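Local coordinates for LbaCas13a H328A (C2c2) (Lachnospiraceae bacterium NK4A179, PDB 5WLH), which binds pre-crRNA as its guide and belongs to the RNA-targeting, A-cleaving Cas13a family of CRISPR nucleases, at residues G198-K201 / L202-A206; K852-L855 / E856-E860; L1133-F1136 / Q1137-Y1140. All blocks are in the same frame, centred on the assembly; numbering follows the deposited sequence.

Interaction 1: G198-K201 / L202-A206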
ATOM      1  N   GLY A 198      15.326 -40.069  -4.937  1.00 25.65           N
ATOM      2  CA  GLY A 198      16.117 -40.903  -4.048  1.00 25.08           C
ATOM      3  C   GLY A 198      15.323 -41.357  -2.839  1.00 31.18           C
ATOM      4  O   GLY A 198      15.392 -42.523  -2.427  1.00 29.65           O
ATOM      5  N   LEU A 199      14.531 -40.449  -2.270  1.00 27.31           N
ATOM      6  CA  LEU A 199      13.727 -40.812  -1.111  1.00 26.98           C
ATOM      7  C   LEU A 199      12.659 -41.829  -1.481  1.00 25.30           C
ATOM      8  O   LEU A 199      12.444 -42.806  -0.755  1.00 30.83           O
ATOM      9  CB  LEU A 199      13.087 -39.557  -0.523  1.00 27.41           C
ATOM     10  CG  LEU A 199      12.115 -39.779   0.626  1.00 28.22           C
ATOM     11  CD1 LEU A 199      12.765 -40.642   1.714  1.00 28.30           C
ATOM     12  CD2 LEU A 199      11.725 -38.416   1.171  1.00 30.43           C
ATOM     13  N   LYS A 200      11.976 -41.612  -2.604  1.00 30.00           N
ATOM     14  CA  LYS A 200      10.968 -42.573  -3.031  1.00 30.73           C
ATOM     15  C   LYS A 200      11.573 -43.960  -3.218  1.00 28.44           C
ATOM     16  O   LYS A 200      11.000 -44.961  -2.777  1.00 26.73           O
ATOM     17  CB  LYS A 200      10.305 -42.111  -4.321  1.00 31.35           C
ATOM     18  CG  LYS A 200       9.427 -43.204  -4.914  1.00 34.77           C
ATOM     19  CD  LYS A 200       8.253 -42.655  -5.665  1.00 40.52           C
ATOM     20  CE  LYS A 200       7.266 -43.776  -5.967  1.00 38.11           C
ATOM     21  NZ  LYS A 200       6.212 -43.293  -6.884  1.00 39.82           N
ATOM     22  N   LYS A 201      12.734 -44.031  -3.864  1.00 27.10           N
ATOM     23  CA  LYS A 201      13.396 -45.312  -4.088  1.00 27.67           C
ATOM     24  C   LYS A 201      13.739 -45.981  -2.767  1.00 30.05           C
ATOM     25  O   LYS A 201      13.531 -47.188  -2.593  1.00 27.13           O
ATOM     26  CB  LYS A 201      14.659 -45.089  -4.918  1.00 26.98           C
ATOM     27  CG  LYS A 201      15.498 -46.322  -5.218  1.00 28.84           C
ATOM     28  CD  LYS A 201      16.364 -46.051  -6.465  1.00 29.16           C
ATOM     29  CE  LYS A 201      17.281 -47.228  -6.805  1.00 27.66           C
ATOM     30  NZ  LYS A 201      18.237 -46.879  -7.912  1.00 27.32           N
ATOM     31  N   LEU A 202      14.246 -45.194  -1.820  1.00 27.64           N
ATOM     32  CA  LEU A 202      14.545 -45.702  -0.490  1.00 26.49           C
ATOM     33  C   LEU A 202      13.291 -46.226   0.201  1.00 24.06           C
ATOM     34  O   LEU A 202      13.313 -47.307   0.802  1.00 30.59           O
ATOM     35  CB  LEU A 202      15.187 -44.592   0.335  1.00 26.21           C
ATOM     36  CG  LEU A 202      15.307 -44.792   1.838  1.00 29.20           C
ATOM     37  CD1 LEU A 202      16.312 -45.849   2.097  1.00 33.59           C
ATOM     38  CD2 LEU A 202      15.740 -43.485   2.493  1.00 37.31           C
ATOM     39  N   LEU A 203      12.186 -45.481   0.123  1.00 29.45           N
ATOM     40  CA  LEU A 203      10.965 -45.905   0.806  1.00 27.77           C
ATOM     41  C   LEU A 203      10.365 -47.145   0.157  1.00 31.88           C
ATOM     42  O   LEU A 203       9.801 -48.003   0.846  1.00 30.09           O
ATOM     43  CB  LEU A 203       9.943 -44.771   0.814  1.00 27.69           C
ATOM     44  CG  LEU A 203      10.316 -43.631   1.761  1.00 28.99           C
ATOM     45  CD1 LEU A 203       9.429 -42.419   1.501  1.00 28.90           C
ATOM     46  CD2 LEU A 203      10.185 -44.110   3.202  1.00 31.20           C
ATOM     47  N   MET A 204      10.445 -47.245  -1.170  1.00 29.17           N
ATOM     48  CA  MET A 204       9.949 -48.452  -1.828  1.00 31.57           C
ATOM     49  C   MET A 204      10.784 -49.667  -1.445  1.00 31.39           C
ATOM     50  O   MET A 204      10.236 -50.755  -1.212  1.00 34.29           O
ATOM     51  CB  MET A 204       9.917 -48.255  -3.344  1.00 30.40           C
ATOM     52  CG  MET A 204       8.914 -47.183  -3.801  1.00 31.42           C
ATOM     53  SD  MET A 204       7.170 -47.646  -3.679  1.00 33.38           S
ATOM     54  CE  MET A 204       7.003 -48.737  -5.103  1.00 37.43           C
ATOM     55  N   ASN A 205      12.107 -49.502  -1.369  1.00 32.31           N
ATOM     56  CA  ASN A 205      12.959 -50.579  -0.885  1.00 33.42           C
ATOM     57  C   ASN A 205      12.662 -50.896   0.576  1.00 39.60           C
ATOM     58  O   ASN A 205      12.641 -52.068   0.974  1.00 39.59           O
ATOM     59  CB  ASN A 205      14.436 -50.216  -1.064  1.00 36.28           C
ATOM     60  CG  ASN A 205      14.834 -50.060  -2.538  1.00 45.12           C
ATOM     61  OD1 ASN A 205      14.114 -50.505  -3.434  1.00 46.56           O
ATOM     62  ND2 ASN A 205      15.980 -49.416  -2.788  1.00 42.87           N
ATOM     63  N   ALA A 206      12.431 -49.863   1.394  1.00 36.86           N
ATOM     64  CA  ALA A 206      12.158 -50.093   2.811  1.00 39.45           C
ATOM     65  C   ALA A 206      10.910 -50.937   3.006  1.00 37.44           C
ATOM     66  O   ALA A 206      10.861 -51.795   3.895  1.00 38.78           O
ATOM     67  CB  ALA A 206      12.007 -48.764   3.548  1.00 37.03           C
TER
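Leu203 lies against Leu199, one turn earlier in the chain, and can be followed outward atom by atom. Its CB sits 3.5 Å from Leu199 O, and its CG comes to 3.4 Å from that same oxygen, because CG turns back beside the backbone N (chi1 -72°). From there CD1 reaches the other leucine, 3.8 Å from Leu199 CD1, while the two side chains slant across one another. Leu199 O therefore lies against CB and CG of Leu203 while it accepts the backbone N-H of that residue (Leu203 N to Leu199 O 2.8 Å). This is the i to i+4 spacing of an alpha helix, here the C-terminal part of helix 193-206, packed among helices 158-166, 175-185 and 218-230. Leu199 CD1 also meets Leu202 CD2 at 4.2 Å. Round the helix, Met204 CG runs alongside Lys200 CG at 4.2 Å, and Asn205 likewise lies beside Lys201, with its ND2 4.0 Å from Lys201 CG. The polar ends of these chains find partners outside the two segments: Lys200 NZ forms salt bridges with Asp179 and Glu175, Asn205 ND2 hydrogen-bonds to Glu158, and Lys201 NZ to the carbonyl oxygens of Asp213 and Ile216.

Interaction 2: K852-L855 / E856-E860; sequences KAFL and EFIKE
Phe854 and Ile858 pair one turn apart on helix 843-861, an i to i+4 contact along an alpha helix. The phenylalanine swings its ring out opposite its own backbone N (chi1 -177°), which places CE2 3.5 Å from Ile858 CG1. Ile858 answers with CG1 folded beside its backbone N (chi1 -66°), and its CD1 goes on to touch Phe854 CZ at 3.7 Å. The Phe854 ring also meets Phe724 and Phe732 edge-to-face, making it part of an aromatic cluster, and it packs on Ile727 of helix 709-732 together with Ile858 and with Phe857, whose ring leads away from 852-855. On another side of the helix Lys859 doubles back: a bend at the CG-CD bond (chi3 -81°) brings CE to 3.2 Å from Leu855 O, which already accepts Lys859 N at 3.0 Å. Lys859 NZ hydrogen-bonds to Asn696 O, while Glu856 is extended and carries OE2 to salt bridges with Arg741 and Lys745, so the carboxylate is probably stabilised as an anion. A water donates to Ala853 O at 2.7 Å, and a second, weak bond of 3.5 Å links the same water to Glu856 OE2.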
ATOM      1  N   LYS A 852      -5.581  -2.508  31.057  1.00 32.89           N
ATOM      2  CA  LYS A 852      -5.489  -2.484  32.510  1.00 36.55           C
ATOM      3  C   LYS A 852      -4.839  -1.196  33.005  1.00 36.22           C
ATOM      4  O   LYS A 852      -5.301  -0.608  33.991  1.00 35.77           O
ATOM      5  CB  LYS A 852      -4.741  -3.725  33.000  1.00 41.08           C
ATOM      6  CG  LYS A 852      -5.464  -5.036  32.675  1.00 42.08           C
ATOM      7  CD  LYS A 852      -6.997  -4.896  32.768  1.00 43.78           C
ATOM      8  CE  LYS A 852      -7.718  -6.074  32.110  1.00 36.59           C
ATOM      9  NZ  LYS A 852      -9.115  -5.793  31.720  1.00 31.14           N
ATOM     10  N   ALA A 853      -3.791  -0.712  32.316  1.00 24.95           N
ATOM     11  CA  ALA A 853      -3.210   0.570  32.691  1.00 29.68           C
ATOM     12  C   ALA A 853      -4.240   1.690  32.608  1.00 31.29           C
ATOM     13  O   ALA A 853      -4.240   2.604  33.446  1.00 28.10           O
ATOM     14  CB  ALA A 853      -1.998   0.884  31.804  1.00 30.54           C
ATOM     15  N   PHE A 854      -5.120   1.647  31.600  1.00 30.97           N
ATOM     16  CA  PHE A 854      -6.125   2.699  31.453  1.00 27.60           C
ATOM     17  C   PHE A 854      -7.136   2.651  32.592  1.00 28.11           C
ATOM     18  O   PHE A 854      -7.503   3.687  33.156  1.00 29.22           O
ATOM     19  CB  PHE A 854      -6.842   2.576  30.108  1.00 25.73           C
ATOM     20  CG  PHE A 854      -7.844   3.665  29.854  1.00 25.31           C
ATOM     21  CD1 PHE A 854      -7.455   4.862  29.264  1.00 23.49           C
ATOM     22  CD2 PHE A 854      -9.181   3.499  30.211  1.00 27.67           C
ATOM     23  CE1 PHE A 854      -8.377   5.865  29.029  1.00 22.74           C
ATOM     24  CE2 PHE A 854     -10.122   4.493  29.972  1.00 28.68           C
ATOM     25  CZ  PHE A 854      -9.713   5.691  29.369  1.00 26.49           C
ATOM     26  N   LEU A 855      -7.616   1.458  32.922  1.00 32.55           N
ATOM     27  CA  LEU A 855      -8.579   1.348  34.013  1.00 34.54           C
ATOM     28  C   LEU A 855      -7.992   1.885  35.308  1.00 35.71           C
ATOM     29  O   LEU A 855      -8.673   2.601  36.052  1.00 42.28           O
ATOM     30  CB  LEU A 855      -9.033  -0.103  34.172  1.00 36.32           C
ATOM     31  CG  LEU A 855      -9.789  -0.662  32.960  1.00 37.90           C
ATOM     32  CD1 LEU A 855      -9.936  -2.174  33.034  1.00 38.76           C
ATOM     33  CD2 LEU A 855     -11.144   0.006  32.783  1.00 36.86           C
ATOM     34  N   GLU A 856      -6.721   1.580  35.577  1.00 33.18           N
ATOM     35  CA  GLU A 856      -6.083   2.092  36.787  1.00 37.91           C
ATOM     36  C   GLU A 856      -5.912   3.606  36.721  1.00 37.82           C
ATOM     37  O   GLU A 856      -6.084   4.301  37.733  1.00 32.58           O
ATOM     38  CB  GLU A 856      -4.739   1.392  37.009  1.00 45.34           C
ATOM     39  CG  GLU A 856      -3.899   1.989  38.124  1.00 59.15           C
ATOM     40  CD  GLU A 856      -2.665   1.163  38.441  1.00 71.16           C
ATOM     41  OE1 GLU A 856      -2.657   0.500  39.502  1.00 75.17           O
ATOM     42  OE2 GLU A 856      -1.707   1.178  37.636  1.00 75.83           O
ATOM     43  N   PHE A 857      -5.577   4.134  35.535  1.00 30.92           N
ATOM     44  CA  PHE A 857      -5.479   5.577  35.337  1.00 30.60           C
ATOM     45  C   PHE A 857      -6.795   6.273  35.663  1.00 29.83           C
ATOM     46  O   PHE A 857      -6.808   7.348  36.283  1.00 33.51           O
ATOM     47  CB  PHE A 857      -5.072   5.857  33.882  1.00 26.54           C
ATOM     48  CG  PHE A 857      -4.987   7.318  33.530  1.00 27.81           C
ATOM     49  CD1 PHE A 857      -3.927   8.094  33.977  1.00 30.94           C
ATOM     50  CD2 PHE A 857      -5.946   7.906  32.722  1.00 30.79           C
ATOM     51  CE1 PHE A 857      -3.831   9.420  33.637  1.00 28.47           C
ATOM     52  CE2 PHE A 857      -5.855   9.246  32.378  1.00 28.18           C
ATOM     53  CZ  PHE A 857      -4.792  10.003  32.845  1.00 25.37           C
ATOM     54  N   ILE A 858      -7.908   5.695  35.214  1.00 27.44           N
ATOM     55  CA  ILE A 858      -9.226   6.256  35.501  1.00 28.34           C
ATOM     56  C   ILE A 858      -9.474   6.267  37.008  1.00 30.09           C
ATOM     57  O   ILE A 858      -9.859   7.291  37.589  1.00 31.61           O
ATOM     58  CB  ILE A 858     -10.311   5.458  34.752  1.00 31.79           C
ATOM     59  CG1 ILE A 858     -10.159   5.643  33.238  1.00 30.76           C
ATOM     60  CG2 ILE A 858     -11.699   5.874  35.202  1.00 33.53           C
ATOM     61  CD1 ILE A 858     -10.494   7.030  32.759  1.00 31.30           C
ATOM     62  N   LYS A 859      -9.242   5.125  37.661  1.00 32.90           N
ATOM     63  CA  LYS A 859      -9.448   5.026  39.104  1.00 38.16           C
ATOM     64  C   LYS A 859      -8.578   6.018  39.868  1.00 41.33           C
ATOM     65  O   LYS A 859      -9.015   6.580  40.881  1.00 42.27           O
ATOM     66  CB  LYS A 859      -9.164   3.593  39.570  1.00 37.27           C
ATOM     67  CG  LYS A 859     -10.331   2.631  39.355  1.00 44.63           C
ATOM     68  CD  LYS A 859      -9.941   1.173  39.624  1.00 49.67           C
ATOM     69  CE  LYS A 859      -9.224   0.556  38.424  1.00 54.56           C
ATOM     70  NZ  LYS A 859      -9.237  -0.939  38.403  1.00 53.37           N
ATOM     71  N   GLU A 860      -7.361   6.271  39.388  1.00 36.54           N
ATOM     72  CA  GLU A 860      -6.458   7.159  40.104  1.00 40.02           C
ATOM     73  C   GLU A 860      -6.789   8.626  39.868  1.00 39.71           C
ATOM     74  O   GLU A 860      -6.692   9.439  40.791  1.00 41.10           O
ATOM     75  CB  GLU A 860      -5.014   6.871  39.695  1.00 47.28           C
ATOM     76  CG  GLU A 860      -4.420   5.636  40.349  1.00 58.02           C
ATOM     77  CD  GLU A 860      -4.212   5.814  41.841  1.00 66.26           C
ATOM     78  OE1 GLU A 860      -3.967   6.964  42.275  1.00 68.23           O
ATOM     79  OE2 GLU A 860      -4.297   4.805  42.576  1.00 68.00           O
TER
HETATM   80  O   HOH W   1      -1.945   3.231  34.818  1.00 41.45           O

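Interaction 3: L1133-F1136 / Q1137-Y1140; sequences LMNF and QLGY
The rings of Phe1136 and Tyr1140 run nearly parallel, with planes at 12°, but are slid so far along each other that they barely overlap, the centroids lying 5.9 Å apart. This is an i to i+4 aromatic pair on one flank of the long alpha helix 1106-1145. Both side chains leave the helix in the same direction, since each has CG opposite its own backbone N (chi1 179° for Phe1136), and the nearest approach of the two is Phe1136 CE1 to Tyr1140 CB at 4.0 Å, with CE1 also near the root of the tyrosine ring. Other aromatics complete the surroundings: Tyr448 of helix 429-458 meets both rings edge-to-face, and Phe1233 meets that of Phe1136 in the same manner. The phenol oxygen of Tyr1140 is hydrogen-bonded to Ser1228 OG, which helps to fix the far end of the ring.

Another flat group is the amide of Gln1137. Its chain slants across Leu1133, with CG 3.4 Å from Leu1133 O and CD 4.1 Å from Leu1133 CD1. Both ends of this buried amide are satisfied, OE1 by Tyr1180 OH and NE2 by Tyr1226 O, which fixes its rotation. Leu1133 O also accepts the backbone N-H of Gln1137 (N-H...O angle 174°).

Met1134 and Leu1138 form a further apolar strip, lying alongside each other and packing on Tyr1180 and Ile1176 respectively, while both also touch Tyr456. This part of the helix packs against helices 429-458, 1171-1180 and 1230-1233. Leu1138 CD1 rests 3.8 Å from Met1134 CG, and Leu1138 CG lies 3.3 Å from Met1134 O, the acceptor of the Leu1138 backbone N-H.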
ATOM      1  N   LEU A1133       7.328   7.854 -14.092  1.00 16.16           N
ATOM      2  CA  LEU A1133       7.541   8.422 -15.423  1.00 18.60           C
ATOM      3  C   LEU A1133       8.651   9.463 -15.372  1.00 18.55           C
ATOM      4  O   LEU A1133       9.592   9.414 -16.160  1.00 18.32           O
ATOM      5  CB  LEU A1133       6.241   9.037 -15.955  1.00 17.54           C
ATOM      6  CG  LEU A1133       6.340   9.761 -17.301  1.00 17.89           C
ATOM      7  CD1 LEU A1133       6.972   8.841 -18.342  1.00 19.83           C
ATOM      8  CD2 LEU A1133       4.950  10.207 -17.738  1.00 21.70           C
ATOM      9  N   MET A1134       8.583  10.379 -14.403  1.00 16.74           N
ATOM     10  CA  MET A1134       9.660  11.352 -14.254  1.00 16.99           C
ATOM     11  C   MET A1134      10.989  10.667 -13.996  1.00 16.41           C
ATOM     12  O   MET A1134      12.021  11.059 -14.557  1.00 19.17           O
ATOM     13  CB  MET A1134       9.353  12.323 -13.119  1.00 17.85           C
ATOM     14  CG  MET A1134      10.555  13.202 -12.834  1.00 22.03           C
ATOM     15  SD  MET A1134      10.237  14.167 -11.371  1.00 27.85           S
ATOM     16  CE  MET A1134      10.589  12.955 -10.085  1.00 24.55           C
ATOM     17  N   ASN A1135      10.994   9.653 -13.118  1.00 17.60           N
ATOM     18  CA  ASN A1135      12.235   8.946 -12.827  1.00 16.02           C
ATOM     19  C   ASN A1135      12.764   8.230 -14.068  1.00 14.61           C
ATOM     20  O   ASN A1135      13.977   8.187 -14.292  1.00 18.66           O
ATOM     21  CB  ASN A1135      12.020   7.931 -11.707  1.00 19.02           C
ATOM     22  CG  ASN A1135      12.017   8.565 -10.331  1.00 24.08           C
ATOM     23  OD1 ASN A1135      12.321   9.734 -10.171  1.00 21.25           O
ATOM     24  ND2 ASN A1135      11.632   7.789  -9.336  1.00 28.42           N
ATOM     25  N   PHE A1136      11.869   7.599 -14.840  1.00 17.43           N
ATOM     26  CA  PHE A1136      12.302   6.958 -16.072  1.00 17.88           C
ATOM     27  C   PHE A1136      12.972   7.971 -16.980  1.00 16.95           C
ATOM     28  O   PHE A1136      14.080   7.739 -17.482  1.00 17.29           O
ATOM     29  CB  PHE A1136      11.127   6.330 -16.826  1.00 15.97           C
ATOM     30  CG  PHE A1136      11.555   5.692 -18.112  1.00 17.56           C
ATOM     31  CD1 PHE A1136      11.692   6.451 -19.285  1.00 17.70           C
ATOM     32  CD2 PHE A1136      11.894   4.349 -18.144  1.00 20.58           C
ATOM     33  CE1 PHE A1136      12.145   5.860 -20.450  1.00 19.18           C
ATOM     34  CE2 PHE A1136      12.324   3.746 -19.323  1.00 19.51           C
ATOM     35  CZ  PHE A1136      12.444   4.499 -20.475  1.00 20.18           C
ATOM     36  N   GLN A1137      12.289   9.092 -17.217  1.00 18.79           N
ATOM     37  CA  GLN A1137      12.842  10.128 -18.089  1.00 19.16           C
ATOM     38  C   GLN A1137      14.159  10.657 -17.544  1.00 20.67           C
ATOM     39  O   GLN A1137      15.127  10.807 -18.289  1.00 20.76           O
ATOM     40  CB  GLN A1137      11.845  11.261 -18.262  1.00 16.31           C
ATOM     41  CG  GLN A1137      10.611  10.839 -19.047  1.00 20.14           C
ATOM     42  CD  GLN A1137       9.565  11.917 -19.091  1.00 24.71           C
ATOM     43  OE1 GLN A1137       9.232  12.527 -18.069  1.00 22.22           O
ATOM     44  NE2 GLN A1137       9.031  12.161 -20.275  1.00 22.23           N
ATOM     45  N   LEU A1138      14.217  10.929 -16.238  1.00 17.18           N
ATOM     46  CA  LEU A1138      15.462  11.387 -15.637  1.00 21.12           C
ATOM     47  C   LEU A1138      16.568  10.368 -15.816  1.00 21.11           C
ATOM     48  O   LEU A1138      17.689  10.723 -16.162  1.00 20.61           O
ATOM     49  CB  LEU A1138      15.265  11.665 -14.153  1.00 19.40           C
ATOM     50  CG  LEU A1138      14.577  12.985 -13.877  1.00 21.65           C
ATOM     51  CD1 LEU A1138      14.297  13.069 -12.370  1.00 24.89           C
ATOM     52  CD2 LEU A1138      15.472  14.197 -14.336  1.00 21.76           C
ATOM     53  N   GLY A1139      16.280   9.092 -15.564  1.00 19.57           N
ATOM     54  CA  GLY A1139      17.332   8.099 -15.661  1.00 19.59           C
ATOM     55  C   GLY A1139      17.791   7.907 -17.088  1.00 20.38           C
ATOM     56  O   GLY A1139      18.993   7.800 -17.355  1.00 19.77           O
ATOM     57  N   TYR A1140      16.840   7.881 -18.015  1.00 18.04           N
ATOM     58  CA  TYR A1140      17.138   7.699 -19.426  1.00 20.06           C
ATOM     59  C   TYR A1140      17.936   8.882 -19.973  1.00 20.25           C
ATOM     60  O   TYR A1140      18.984   8.705 -20.603  1.00 22.41           O
ATOM     61  CB  TYR A1140      15.818   7.510 -20.163  1.00 18.69           C
ATOM     62  CG  TYR A1140      15.921   7.441 -21.652  1.00 19.16           C
ATOM     63  CD1 TYR A1140      16.128   6.227 -22.286  1.00 23.45           C
ATOM     64  CD2 TYR A1140      15.831   8.589 -22.429  1.00 23.39           C
ATOM     65  CE1 TYR A1140      16.210   6.153 -23.675  1.00 21.91           C
ATOM     66  CE2 TYR A1140      15.923   8.528 -23.817  1.00 22.72           C
ATOM     67  CZ  TYR A1140      16.107   7.305 -24.428  1.00 24.26           C
ATOM     68  OH  TYR A1140      16.189   7.242 -25.805  1.00 25.83           O
TER

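In the fold
Interactions 1, 2 and 3 follow one another along the chain, and each is a short piece of one helix in which residues one turn apart pack together, but they belong to separate regions of the protein. Their centres lie about 64 Å (1 and 2), 57 Å (1 and 3) and 55 Å (2 and 3) apart, and none touches another. Interaction 1 is the most peripheral, about 47 Å from the centre of the chain; interactions 2 and 3 sit on opposite sides of that centre. Interaction 3 comes nearest the bound RNA, about 7 Å between nearest atoms, against about 12 Å for interaction 1 and 11 Å for interaction 2, so none is in direct contact with it.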